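Local coordinates for rhodopsin (Todarodes pacificus, PDB 2Z73), which senses dim light in squid vision, converting the photoisomerization of its 11-cis retinal into G-protein signalling that activates phospholipase C, at residues 113-124 and 158-168. Residues are numbered along the deposited sequence; the frame is centred on the assembly and turned at random.
Sequences FIGGIFGFMSIM and FVWLWSVLWAI. With RET (retinal), chain D.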
loop_
_atom_site.group_PDB
_atom_site.type_symbol
_atom_site.label_atom_id
_atom_site.label_comp_id
_atom_site.label_asym_id
_atom_site.label_seq_id
_atom_site.Cartn_x
_atom_site.Cartn_y
_atom_site.Cartn_z
ATOM N N PHE A 113 1.639 -15.835 -3.737
ATOM C CA PHE A 113 1.885 -15.700 -2.304
ATOM C C PHE A 113 2.559 -14.361 -1.951
ATOM O O PHE A 113 2.245 -13.740 -0.929
ATOM C CB PHE A 113 2.752 -16.869 -1.843
ATOM C CG PHE A 113 3.157 -16.806 -0.399
ATOM C CD1 PHE A 113 2.216 -16.616 0.600
ATOM C CD2 PHE A 113 4.489 -16.991 -0.035
ATOM C CE1 PHE A 113 2.582 -16.609 1.940
ATOM C CE2 PHE A 113 4.872 -16.986 1.310
ATOM C CZ PHE A 113 3.909 -16.795 2.300
ATOM N N ILE A 114 3.492 -13.937 -2.800
ATOM C CA ILE A 114 4.201 -12.694 -2.610
ATOM C C ILE A 114 3.264 -11.527 -2.870
ATOM O O ILE A 114 3.322 -10.489 -2.196
ATOM C CB ILE A 114 5.398 -12.596 -3.569
ATOM C CG1 ILE A 114 6.509 -13.533 -3.096
ATOM C CG2 ILE A 114 5.895 -11.162 -3.656
ATOM C CD1 ILE A 114 7.114 -13.141 -1.761
ATOM N N GLY A 115 2.395 -11.699 -3.857
ATOM C CA GLY A 115 1.448 -10.655 -4.190
ATOM C C GLY A 115 0.511 -10.429 -3.024
ATOM O O GLY A 115 0.235 -9.289 -2.634
ATOM N N GLY A 116 0.035 -11.523 -2.442
ATOM C CA GLY A 116 -0.884 -11.400 -1.332
ATOM C C GLY A 116 -0.241 -10.927 -0.053
ATOM O O GLY A 116 -0.777 -10.063 0.647
ATOM N N ILE A 117 0.918 -11.501 0.247
ATOM C CA ILE A 117 1.660 -11.184 1.456
ATOM C C ILE A 117 1.981 -9.707 1.568
ATOM O O ILE A 117 1.898 -9.145 2.650
ATOM C CB ILE A 117 2.968 -12.016 1.523
ATOM C CG1 ILE A 117 3.601 -11.905 2.910
ATOM C CG2 ILE A 117 3.945 -11.530 0.492
ATOM C CD1 ILE A 117 4.811 -12.807 3.093
ATOM N N PHE A 118 2.336 -9.069 0.456
ATOM C CA PHE A 118 2.661 -7.641 0.501
ATOM C C PHE A 118 1.473 -6.734 0.262
ATOM O O PHE A 118 1.540 -5.537 0.514
ATOM C CB PHE A 118 3.799 -7.315 -0.469
ATOM C CG PHE A 118 5.115 -7.856 -0.019
ATOM C CD1 PHE A 118 5.664 -8.990 -0.614
ATOM C CD2 PHE A 118 5.759 -7.288 1.068
ATOM C CE1 PHE A 118 6.835 -9.552 -0.127
ATOM C CE2 PHE A 118 6.934 -7.841 1.573
ATOM C CZ PHE A 118 7.474 -8.984 0.969
ATOM N N GLY A 119 0.388 -7.310 -0.236
ATOM C CA GLY A 119 -0.820 -6.537 -0.442
ATOM C C GLY A 119 -1.419 -6.394 0.946
ATOM O O GLY A 119 -1.913 -5.331 1.322
ATOM N N PHE A 120 -1.357 -7.474 1.722
ATOM C CA PHE A 120 -1.882 -7.444 3.084
ATOM C C PHE A 120 -0.983 -6.563 3.941
ATOM O O PHE A 120 -1.440 -5.923 4.881
ATOM C CB PHE A 120 -1.927 -8.858 3.694
ATOM C CG PHE A 120 -2.947 -9.774 3.070
ATOM C CD1 PHE A 120 -2.675 -11.130 2.937
ATOM C CD2 PHE A 120 -4.177 -9.288 2.633
ATOM C CE1 PHE A 120 -3.612 -12.010 2.372
ATOM C CE2 PHE A 120 -5.127 -10.148 2.066
ATOM C CZ PHE A 120 -4.840 -11.522 1.935
ATOM N N MET A 121 0.301 -6.535 3.600
ATOM C CA MET A 121 1.281 -5.754 4.348
ATOM C C MET A 121 1.160 -4.261 4.113
ATOM O O MET A 121 1.328 -3.478 5.041
ATOM C CB MET A 121 2.700 -6.204 4.016
ATOM C CG MET A 121 3.730 -5.739 5.035
ATOM S SD MET A 121 5.296 -6.670 4.967
ATOM C CE MET A 121 6.348 -5.503 4.186
ATOM N N SER A 122 0.861 -3.851 2.887
ATOM C CA SER A 122 0.735 -2.432 2.635
ATOM C C SER A 122 -0.406 -1.759 3.413
ATOM O O SER A 122 -0.236 -0.647 3.920
ATOM C CB SER A 122 0.618 -2.170 1.135
ATOM O OG SER A 122 1.885 -2.332 0.525
ATOM N N ILE A 123 -1.557 -2.418 3.532
ATOM C CA ILE A 123 -2.671 -1.837 4.288
ATOM C C ILE A 123 -2.434 -1.928 5.787
ATOM O O ILE A 123 -2.735 -0.989 6.524
ATOM C CB ILE A 123 -4.014 -2.531 4.013
ATOM C CG1 ILE A 123 -3.787 -3.807 3.204
ATOM C CG2 ILE A 123 -4.971 -1.557 3.346
ATOM C CD1 ILE A 123 -5.005 -4.685 3.098
ATOM N N MET A 124 -1.903 -3.054 6.250
ATOM C CA MET A 124 -1.658 -3.197 7.682
ATOM C C MET A 124 -0.577 -2.207 8.126
ATOM O O MET A 124 -0.607 -1.700 9.255
ATOM C CB MET A 124 -1.241 -4.625 8.027
ATOM C CG MET A 124 -1.267 -4.903 9.511
ATOM S SD MET A 124 -2.799 -4.333 10.298
ATOM C CE MET A 124 -3.882 -5.705 10.024
ATOM N N PHE A 158 4.499 -7.277 14.001
ATOM C CA PHE A 158 3.119 -7.742 13.977
ATOM C C PHE A 158 2.676 -7.743 12.517
ATOM O O PHE A 158 2.067 -8.701 12.032
ATOM C CB PHE A 158 2.199 -6.817 14.774
ATOM C CG PHE A 158 0.744 -6.969 14.419
ATOM C CD1 PHE A 158 0.077 -8.169 14.655
ATOM C CD2 PHE A 158 0.051 -5.928 13.807
ATOM C CE1 PHE A 158 -1.266 -8.333 14.280
ATOM C CE2 PHE A 158 -1.290 -6.084 13.429
ATOM C CZ PHE A 158 -1.946 -7.290 13.667
ATOM N N VAL A 159 2.987 -6.650 11.826
ATOM C CA VAL A 159 2.637 -6.508 10.426
ATOM C C VAL A 159 3.142 -7.695 9.614
ATOM O O VAL A 159 2.385 -8.313 8.869
ATOM C CB VAL A 159 3.252 -5.241 9.811
ATOM C CG1 VAL A 159 2.830 -5.131 8.354
ATOM C CG2 VAL A 159 2.840 -4.000 10.610
ATOM N N TRP A 160 4.427 -8.009 9.749
ATOM C CA TRP A 160 4.989 -9.118 8.999
ATOM C C TRP A 160 4.314 -10.433 9.344
ATOM O O TRP A 160 3.886 -11.160 8.456
ATOM C CB TRP A 160 6.506 -9.207 9.210
ATOM C CG TRP A 160 7.295 -8.271 8.318
ATOM C CD1 TRP A 160 7.518 -6.939 8.516
ATOM C CD2 TRP A 160 7.933 -8.602 7.074
ATOM N NE1 TRP A 160 8.257 -6.418 7.475
ATOM C CE2 TRP A 160 8.525 -7.418 6.578
ATOM C CE3 TRP A 160 8.064 -9.787 6.331
ATOM C CZ2 TRP A 160 9.237 -7.383 5.375
ATOM C CZ3 TRP A 160 8.774 -9.751 5.134
ATOM C CH2 TRP A 160 9.350 -8.555 4.669
ATOM N N LEU A 161 4.202 -10.745 10.627
ATOM C CA LEU A 161 3.553 -11.988 11.026
ATOM C C LEU A 161 2.143 -12.043 10.462
ATOM O O LEU A 161 1.748 -13.024 9.823
ATOM C CB LEU A 161 3.512 -12.113 12.548
ATOM C CG LEU A 161 4.691 -12.879 13.135
ATOM C CD1 LEU A 161 4.779 -14.238 12.446
ATOM C CD2 LEU A 161 5.982 -12.107 12.926
ATOM N N TRP A 162 1.382 -10.984 10.700
ATOM C CA TRP A 162 0.018 -10.895 10.210
ATOM C C TRP A 162 -0.032 -11.181 8.706
ATOM O O TRP A 162 -0.692 -12.122 8.266
ATOM C CB TRP A 162 -0.526 -9.497 10.507
ATOM C CG TRP A 162 -1.957 -9.294 10.157
ATOM C CD1 TRP A 162 -2.449 -8.771 8.999
ATOM C CD2 TRP A 162 -3.090 -9.593 10.978
ATOM N NE1 TRP A 162 -3.823 -8.721 9.048
ATOM C CE2 TRP A 162 -4.241 -9.221 10.253
ATOM C CE3 TRP A 162 -3.243 -10.139 12.259
ATOM C CZ2 TRP A 162 -5.534 -9.379 10.767
ATOM C CZ3 TRP A 162 -4.529 -10.295 12.770
ATOM C CH2 TRP A 162 -5.657 -9.914 12.022
ATOM N N SER A 163 0.692 -10.378 7.927
ATOM C CA SER A 163 0.735 -10.521 6.470
ATOM C C SER A 163 1.058 -11.932 5.986
ATOM O O SER A 163 0.395 -12.458 5.098
ATOM C CB SER A 163 1.750 -9.556 5.882
ATOM O OG SER A 163 1.420 -8.226 6.213
ATOM N N VAL A 164 2.089 -12.539 6.555
ATOM C CA VAL A 164 2.442 -13.877 6.137
ATOM C C VAL A 164 1.315 -14.834 6.497
ATOM O O VAL A 164 0.908 -15.661 5.676
ATOM C CB VAL A 164 3.738 -14.349 6.812
ATOM C CG1 VAL A 164 4.140 -15.720 6.274
ATOM C CG2 VAL A 164 4.830 -13.329 6.571
ATOM N N LEU A 165 0.803 -14.699 7.718
ATOM C CA LEU A 165 -0.269 -15.552 8.214
ATOM C C LEU A 165 -1.496 -15.684 7.318
ATOM O O LEU A 165 -1.971 -16.792 7.055
ATOM C CB LEU A 165 -0.727 -15.069 9.589
ATOM C CG LEU A 165 -1.982 -15.750 10.141
ATOM C CD1 LEU A 165 -1.761 -17.257 10.251
ATOM C CD2 LEU A 165 -2.312 -15.152 11.487
ATOM N N TRP A 166 -2.019 -14.560 6.848
ATOM C CA TRP A 166 -3.211 -14.602 6.019
ATOM C C TRP A 166 -2.966 -14.841 4.541
ATOM O O TRP A 166 -3.913 -14.929 3.762
ATOM C CB TRP A 166 -4.024 -13.321 6.226
ATOM C CG TRP A 166 -4.430 -13.165 7.650
ATOM C CD1 TRP A 166 -4.186 -12.096 8.457
ATOM C CD2 TRP A 166 -5.074 -14.149 8.467
ATOM N NE1 TRP A 166 -4.631 -12.352 9.732
ATOM C CE2 TRP A 166 -5.182 -13.607 9.766
ATOM C CE3 TRP A 166 -5.570 -15.439 8.229
ATOM C CZ2 TRP A 166 -5.766 -14.310 10.829
ATOM C CZ3 TRP A 166 -6.154 -16.142 9.287
ATOM C CH2 TRP A 166 -6.245 -15.572 10.572
ATOM N N ALA A 167 -1.703 -14.961 4.153
ATOM C CA ALA A 167 -1.381 -15.198 2.755
ATOM C C ALA A 167 -0.779 -16.576 2.544
ATOM O O ALA A 167 -0.751 -17.081 1.420
ATOM C CB ALA A 167 -0.419 -14.135 2.252
ATOM N N ILE A 168 -0.322 -17.199 3.624
ATOM C CA ILE A 168 0.309 -18.503 3.500
ATOM C C ILE A 168 -0.644 -19.693 3.424
ATOM O O ILE A 168 -0.221 -20.810 3.113
ATOM C CB ILE A 168 1.325 -18.730 4.639
ATOM C CG1 ILE A 168 2.355 -19.769 4.197
ATOM C CG2 ILE A 168 0.610 -19.156 5.918
ATOM C CD1 ILE A 168 3.652 -19.713 4.989
HETATM C C1 RET D . -8.316 -9.108 -1.315
HETATM C C2 RET D . -9.105 -7.791 -1.065
HETATM C C3 RET D . -8.349 -6.506 -1.356
HETATM C C4 RET D . -6.971 -6.459 -0.673
HETATM C C5 RET D . -6.165 -7.742 -0.871
HETATM C C6 RET D . -6.748 -8.949 -1.165
HETATM C C7 RET D . -5.934 -10.218 -1.375
HETATM C C8 RET D . -5.121 -10.470 -2.492
HETATM C C9 RET D . -4.223 -11.585 -2.826
HETATM C C10 RET D . -3.602 -11.423 -4.001
HETATM C C11 RET D . -2.605 -12.227 -4.673
HETATM C C12 RET D . -2.014 -11.994 -5.885
HETATM C C13 RET D . -2.216 -10.985 -6.996
HETATM C C14 RET D . -1.369 -10.973 -8.070
HETATM C C15 RET D . -1.508 -10.040 -9.195
HETATM C C16 RET D . -8.837 -10.189 -0.368
HETATM C C17 RET D . -8.722 -9.572 -2.751
HETATM C C18 RET D . -4.695 -7.456 -0.700
HETATM C C19 RET D . -4.037 -12.743 -1.866
HETATM C C20 RET D . -3.403 -10.008 -6.843
#
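Ile-117 and Ser-163 mark the tightest backbone passage between helices 104-138 and 149-167, the third and fourth transmembrane helices, with CA atoms 5.1 Å apart and segment axes approaching to 8.0 Å while running at 139°, roughly antiparallel. Small residues at the crossing are consistent with this approach: the methyl of Ala-167 enters as a knob among Phe-113, Gly-116, Ile-117 and Phe-120, and Ser-163 CB rests against the Ile-117 carbonyl. The hydroxyl of Ser-163 is turned back onto its own helix, where OG donates to Val-159 O over 2.8 Å, coming from above the carbonyl plane. Toward the cytoplasm the methionines take over. Met-121 runs out extended through chi2 (162°) and lays SD over a face of the Trp-160 indole, 3.8 Å from the centroid of its five-membered ring, a Met-aromatic contact; the turn at chi3 brings CE to Trp-160 CZ2. Phe-118 directs its edge at the same indole, planes at 89°, while Trp-160 NE1 hydrogen-bonds to Asn-75 OD1 of helix 70-87. A leucine in place of Trp-160 would probably leave Asn-75 without this donor and the Met-121 sulfur without its aromatic face. Met-124, curled at chi2 and chi3, lays CE over the Trp-162 pyrrole ring in a CH-pi contact, 3.5 Å from the centroid; its SD lies beside Phe-158 CE2. At the extracellular end, the Phe-113 ring edge meets Ala-167 O, alongside Ile-168. The edge of Phe-120 meets Ala-167 CB, and CE2 lies 3.5 Å from retinal C7. Gly-116 packs CA against retinal C19, where a CB would clash. Apolar, sulfur and aromatic contacts thus hold the interface, which Phe-120 and Gly-116 carry to the chromophore pocket.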